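Local coordinates for protein probable molybdenum cofactor guanylyltransferase (PDB 2E8B) that probably transfers the GMP moiety of GTP to Mo-molybdopterin, with magnesium as cofactor, to make the Mo-molybdopterin guanine dinucleotide cofactor, at residues A[13-18]-A[95-100]; A[126-131]-A[139-144]. All coordinates share one frame; numbering follows the deposited sequence.

Interaction 1. Residues A[13-18]-A[95-100]; sequences KVNTCY and AKEENV
The Tyr18 ring meets Val100 at its edge, where Val100 CB lies near the ring plane, 3.9 Å from Tyr18 CE1. Tyr58, on strand 56-61, also meets this ring, with its plane turned by about 20°. The second flat pair is the Glu97 carboxylate and the Asn15 amide, whose planes are 45° apart. Glu97 reaches across with a chain extended beyond CG and grips Asn15 twice. Asn15 N donates to Glu97 OE1 at 3.1 Å. Asn15 ND2 donates to Glu97 OE2, also at 3.1 Å, in a nearly straight bond (169°) close to the amide plane. Both oxygens use their syn lone pairs. These bonds lie just before strands 16-22 and 99-104 pair in parallel, in a domain of the GT-A clan.

Three waters bridge the two segments. One links Lys13 O and Asn99 N. Another accepts from Thr16 N and donates to Glu97 OE1 and Asn99 O. The third accepts from Lys96 N and also bonds Thr16 OG1 and Tyr18 OH, 2.6 Å from the latter. Apolar contacts finish the seam. Val14 CG2 packs 4.1 Å from Asn99 CB, and Val14 CG1 lies 4.0 Å from Val100 CA. Val100 also rests on Leu92 of helix 84-94.

Two bonds hold the carboxylate against rotation. The two N-H donors probably favour its charged form, although Lys13 O lies 3.4 Å from Glu97 OE1 without bonding to it. The entry to the two strands is thus tied by one acidic side chain and by water.

Interaction 2. Residues A[126-131]-A[139-144]; sequences VSVAKT and GVYSKK
Val126 sets one methyl squarely on the Tyr141 ring. Its CG1 stands 3.7 Å from the ring centroid and 10° off the ring normal, a CH-pi contact. CG1 gets there by lying anti to the Val126 backbone nitrogen (chi1 -178°), while CG2 packs 3.8 Å from Tyr141 CD2. Val128 CG1 approaches obliquely, 4.0 Å from Tyr141 CE1. Tyr141 OH finds its bond outside the pair, at Thr136 O. Leu88 and Leu92 of helix 84-94 and Ile160 and Leu164 of helix 160-167 also touch the ring, so this side is tightly packed. With alanine at Tyr141, Val126 CG1 is likely to lose the face it rests on, and Thr136 O its hydroxyl partner.

The backbones form a short antiparallel pairing of strands 126-130 and 140-142, part of the mixed sheet of the MobA-like domain. Ser127 and Val140 are its hydrogen-bonded pair: Ser127 N donates to Val140 O at 3.1 Å, and Val140 N to Ser127 O at 2.9 Å. Opposite Val128 is Gly139, whose CA makes a CA-H...O contact of 3.0 Å with Ser127 O.

The other sheet face is also buried, but there the side chains of Ser127 and Val140 hardly meet. Both touch Phe122, and Ser127 OG bonds Lys123 N. Beyond the pairing the segments diverge. Lys130 is partly exposed and forms a salt bridge with Glu171, and Lys144 is exposed to solvent.

In the fold
The two contacts follow one another along the chain: interaction 1 closes at residue 100 before interaction 2 opens at 126. Their centres are 12 Å apart. Both belong to one mixed sheet, in which strand 99-104 lies between strands 16-22 and 140-142. Strand 140-142 in turn pairs with 126-130. The contacts join directly where Val100 O and Glu98 O probably accept hydrogen bonds from Tyr141 N and Lys143 N. Helix 84-94 packs against both, through Leu92. Parallel pairing in interaction 1 gives way to antiparallel pairing in interaction 2. Together they carry the sheet from strand 16-22, which holds the predicted GTP-binding residues Leu20, Ala21 and Gly22, on the side away from strand 56-61.

Interaction 1. Residues A[13-18]-A[95-100]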
loop_
_atom_site.group_PDB
_atom_site.type_symbol
_atom_site.label_atom_id
_atom_site.label_comp_id
_atom_site.label_asym_id
_atom_site.label_seq_id
_atom_site.Cartn_x
_atom_site.Cartn_y
_atom_site.Cartn_z
ATOM N N LYS A 13 11.532 -4.697 12.309
ATOM C CA LYS A 13 11.399 -6.107 11.972
ATOM C C LYS A 13 10.474 -6.288 10.779
ATOM O O LYS A 13 10.222 -7.409 10.338
ATOM C CB LYS A 13 10.876 -6.896 13.175
ATOM C CG LYS A 13 11.892 -7.056 14.299
ATOM C CD LYS A 13 13.103 -7.866 13.848
ATOM C CE LYS A 13 14.052 -8.141 15.006
ATOM N NZ LYS A 13 15.233 -8.952 14.592
ATOM N N VAL A 14 9.959 -5.177 10.264
ATOM C CA VAL A 14 9.096 -5.224 9.093
ATOM C C VAL A 14 10.060 -5.183 7.912
ATOM O O VAL A 14 10.606 -4.131 7.577
ATOM C CB VAL A 14 8.138 -4.009 9.042
ATOM C CG1 VAL A 14 7.278 -4.075 7.783
ATOM C CG2 VAL A 14 7.251 -3.991 10.283
ATOM N N ASN A 15 10.288 -6.341 7.301
ATOM C CA ASN A 15 11.213 -6.446 6.180
ATOM C C ASN A 15 10.550 -6.565 4.813
ATOM O O ASN A 15 11.237 -6.547 3.791
ATOM C CB ASN A 15 12.135 -7.652 6.379
ATOM C CG ASN A 15 12.953 -7.558 7.649
ATOM O OD1 ASN A 15 13.730 -6.622 7.832
ATOM N ND2 ASN A 15 12.783 -8.534 8.535
ATOM N N THR A 16 9.226 -6.687 4.781
ATOM C CA THR A 16 8.538 -6.829 3.503
ATOM C C THR A 16 7.464 -5.769 3.276
ATOM O O THR A 16 6.824 -5.298 4.216
ATOM C CB THR A 16 7.908 -8.232 3.374
ATOM O OG1 THR A 16 6.737 -8.315 4.192
ATOM C CG2 THR A 16 8.896 -9.293 3.838
ATOM N N CYS A 17 7.280 -5.398 2.013
ATOM C CA CYS A 17 6.299 -4.390 1.639
ATOM C C CYS A 17 5.516 -4.820 0.406
ATOM O O CYS A 17 6.068 -5.422 -0.519
ATOM C CB CYS A 17 7.008 -3.063 1.356
ATOM S SG CYS A 17 5.967 -1.678 0.800
ATOM N N TYR A 18 4.228 -4.495 0.397
ATOM C CA TYR A 18 3.357 -4.818 -0.720
ATOM C C TYR A 18 2.878 -3.525 -1.351
ATOM O O TYR A 18 2.272 -2.697 -0.684
ATOM C CB TYR A 18 2.163 -5.629 -0.234
ATOM C CG TYR A 18 2.562 -7.001 0.216
ATOM C CD1 TYR A 18 3.015 -7.215 1.511
ATOM C CD2 TYR A 18 2.559 -8.074 -0.675
ATOM C CE1 TYR A 18 3.464 -8.460 1.916
ATOM C CE2 TYR A 18 3.003 -9.331 -0.283
ATOM C CZ TYR A 18 3.456 -9.513 1.016
ATOM O OH TYR A 18 3.902 -10.741 1.421
ATOM N N ALA A 95 1.706 -12.635 2.965
ATOM C CA ALA A 95 2.662 -12.265 4.012
ATOM C C ALA A 95 3.402 -13.442 4.646
ATOM O O ALA A 95 2.787 -14.432 5.034
ATOM C CB ALA A 95 1.953 -11.461 5.091
ATOM N N LYS A 96 4.724 -13.319 4.749
ATOM C CA LYS A 96 5.556 -14.360 5.346
ATOM C C LYS A 96 6.008 -13.954 6.747
ATOM O O LYS A 96 6.614 -14.749 7.468
ATOM C CB LYS A 96 6.783 -14.632 4.471
ATOM C CG LYS A 96 6.464 -14.907 3.007
ATOM C CD LYS A 96 5.426 -16.007 2.838
ATOM C CE LYS A 96 5.099 -16.224 1.365
ATOM N NZ LYS A 96 3.897 -17.083 1.178
ATOM N N GLU A 97 5.724 -12.709 7.120
ATOM C CA GLU A 97 6.075 -12.200 8.443
ATOM C C GLU A 97 4.788 -11.710 9.106
ATOM O O GLU A 97 3.783 -11.500 8.429
ATOM C CB GLU A 97 7.086 -11.054 8.335
ATOM C CG GLU A 97 8.406 -11.436 7.669
ATOM C CD GLU A 97 9.480 -10.377 7.854
ATOM O OE1 GLU A 97 9.204 -9.192 7.583
ATOM O OE2 GLU A 97 10.606 -10.729 8.268
ATOM N N GLU A 98 4.821 -11.526 10.423
ATOM C CA GLU A 98 3.639 -11.097 11.172
ATOM C C GLU A 98 3.129 -9.695 10.847
ATOM O O GLU A 98 1.926 -9.436 10.910
ATOM C CB GLU A 98 3.908 -11.197 12.676
ATOM C CG GLU A 98 2.737 -10.757 13.541
ATOM C CD GLU A 98 1.464 -11.523 13.230
ATOM O OE1 GLU A 98 1.471 -12.765 13.357
ATOM O OE2 GLU A 98 0.457 -10.882 12.859
ATOM N N ASN A 99 4.041 -8.790 10.516
ATOM C CA ASN A 99 3.667 -7.423 10.180
ATOM C C ASN A 99 4.316 -7.049 8.855
ATOM O O ASN A 99 5.512 -7.264 8.662
ATOM C CB ASN A 99 4.130 -6.466 11.280
ATOM C CG ASN A 99 3.528 -6.796 12.627
ATOM O OD1 ASN A 99 2.308 -6.772 12.797
ATOM N ND2 ASN A 99 4.380 -7.111 13.599
ATOM N N VAL A 100 3.525 -6.502 7.936
ATOM C CA VAL A 100 4.054 -6.114 6.639
ATOM C C VAL A 100 3.618 -4.703 6.281
ATOM O O VAL A 100 2.589 -4.216 6.759
ATOM C CB VAL A 100 3.587 -7.086 5.523
ATOM C CG1 VAL A 100 4.034 -8.510 5.850
ATOM C CG2 VAL A 100 2.075 -7.016 5.362
HETATM O O HOH W 1 7.237 -8.332 10.691
HETATM O O HOH W 2 7.333 -7.711 6.856
HETATM O O HOH W 3 5.843 -10.943 3.211
#

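Interaction 2. Residues A[126-131]-A[139-144]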
loop_
_atom_site.group_PDB
_atom_site.type_symbol
_atom_site.label_atom_id
_atom_site.label_comp_id
_atom_site.label_asym_id
_atom_site.label_seq_id
_atom_site.Cartn_x
_atom_site.Cartn_y
_atom_site.Cartn_z
ATOM N N VAL A 126 -2.580 -2.238 13.547
ATOM C CA VAL A 126 -2.390 -1.481 12.312
ATOM C C VAL A 126 -1.980 -0.051 12.632
ATOM O O VAL A 126 -2.477 0.546 13.581
ATOM C CB VAL A 126 -3.694 -1.395 11.494
ATOM C CG1 VAL A 126 -3.438 -0.646 10.188
ATOM C CG2 VAL A 126 -4.242 -2.771 11.234
ATOM N N SER A 127 -1.065 0.490 11.836
ATOM C CA SER A 127 -0.627 1.871 11.992
ATOM C C SER A 127 -0.621 2.446 10.588
ATOM O O SER A 127 0.084 1.949 9.709
ATOM C CB SER A 127 0.777 1.948 12.598
ATOM O OG SER A 127 0.739 1.634 13.981
ATOM N N VAL A 128 -1.427 3.475 10.373
ATOM C CA VAL A 128 -1.509 4.088 9.060
ATOM C C VAL A 128 -1.240 5.576 9.123
ATOM O O VAL A 128 -1.498 6.233 10.137
ATOM C CB VAL A 128 -2.890 3.860 8.420
ATOM C CG1 VAL A 128 -3.003 2.430 7.911
ATOM C CG2 VAL A 128 -3.978 4.144 9.435
ATOM N N ALA A 129 -0.718 6.100 8.022
ATOM C CA ALA A 129 -0.393 7.514 7.909
ATOM C C ALA A 129 -1.635 8.396 7.964
ATOM O O ALA A 129 -2.674 8.057 7.407
ATOM C CB ALA A 129 0.366 7.761 6.604
ATOM N N LYS A 130 -1.511 9.537 8.634
ATOM C CA LYS A 130 -2.619 10.470 8.765
ATOM C C LYS A 130 -2.205 11.917 8.536
ATOM O O LYS A 130 -1.361 12.459 9.250
ATOM C CB LYS A 130 -3.257 10.336 10.157
ATOM C CG LYS A 130 -4.379 11.326 10.452
ATOM C CD LYS A 130 -5.588 11.087 9.567
ATOM C CE LYS A 130 -6.711 12.071 9.874
ATOM N NZ LYS A 130 -7.218 11.943 11.270
ATOM N N THR A 131 -2.785 12.523 7.504
ATOM C CA THR A 131 -2.557 13.929 7.195
ATOM C C THR A 131 -3.961 14.464 7.415
ATOM O O THR A 131 -4.558 14.194 8.454
ATOM C CB THR A 131 -2.149 14.150 5.724
ATOM O OG1 THR A 131 -3.169 13.641 4.859
ATOM C CG2 THR A 131 -0.834 13.457 5.421
ATOM N N GLY A 139 0.837 2.130 5.439
ATOM C CA GLY A 139 1.035 1.741 6.819
ATOM C C GLY A 139 1.461 0.303 6.997
ATOM O O GLY A 139 1.753 -0.407 6.034
ATOM N N VAL A 140 1.492 -0.123 8.254
ATOM C CA VAL A 140 1.872 -1.480 8.593
ATOM C C VAL A 140 0.629 -2.210 9.059
ATOM O O VAL A 140 -0.101 -1.717 9.923
ATOM C CB VAL A 140 2.929 -1.503 9.716
ATOM C CG1 VAL A 140 3.309 -2.945 10.058
ATOM C CG2 VAL A 140 4.164 -0.735 9.266
ATOM N N TYR A 141 0.395 -3.375 8.464
ATOM C CA TYR A 141 -0.752 -4.218 8.792
ATOM C C TYR A 141 -0.284 -5.559 9.326
ATOM O O TYR A 141 0.717 -6.104 8.859
ATOM C CB TYR A 141 -1.611 -4.482 7.553
ATOM C CG TYR A 141 -2.539 -3.353 7.182
ATOM C CD1 TYR A 141 -2.064 -2.200 6.552
ATOM C CD2 TYR A 141 -3.898 -3.433 7.477
ATOM C CE1 TYR A 141 -2.928 -1.148 6.223
ATOM C CE2 TYR A 141 -4.767 -2.392 7.157
ATOM C CZ TYR A 141 -4.279 -1.258 6.534
ATOM O OH TYR A 141 -5.153 -0.236 6.253
ATOM N N SER A 142 -1.029 -6.091 10.291
ATOM C CA SER A 142 -0.723 -7.381 10.899
ATOM C C SER A 142 -1.425 -8.523 10.174
ATOM O O SER A 142 -2.597 -8.424 9.819
ATOM C CB SER A 142 -1.153 -7.388 12.368
ATOM O OG SER A 142 -1.037 -8.687 12.920
ATOM N N LYS A 143 -0.703 -9.618 9.965
ATOM C CA LYS A 143 -1.271 -10.774 9.289
ATOM C C LYS A 143 -2.420 -11.352 10.117
ATOM O O LYS A 143 -3.307 -12.020 9.587
ATOM C CB LYS A 143 -0.192 -11.841 9.081
ATOM C CG LYS A 143 -0.609 -12.971 8.165
ATOM C CD LYS A 143 0.489 -14.010 8.042
ATOM C CE LYS A 143 0.047 -15.169 7.165
ATOM N NZ LYS A 143 -0.188 -14.749 5.757
ATOM N N LYS A 144 -2.398 -11.082 11.419
ATOM C CA LYS A 144 -3.429 -11.578 12.325
ATOM C C LYS A 144 -4.806 -11.025 11.987
ATOM O O LYS A 144 -5.817 -11.502 12.496
ATOM C CB LYS A 144 -3.068 -11.236 13.774
ATOM C CG LYS A 144 -1.836 -11.974 14.285
ATOM C CD LYS A 144 -1.522 -11.638 15.738
ATOM C CE LYS A 144 -0.295 -12.401 16.221
ATOM N NZ LYS A 144 0.011 -12.142 17.656
#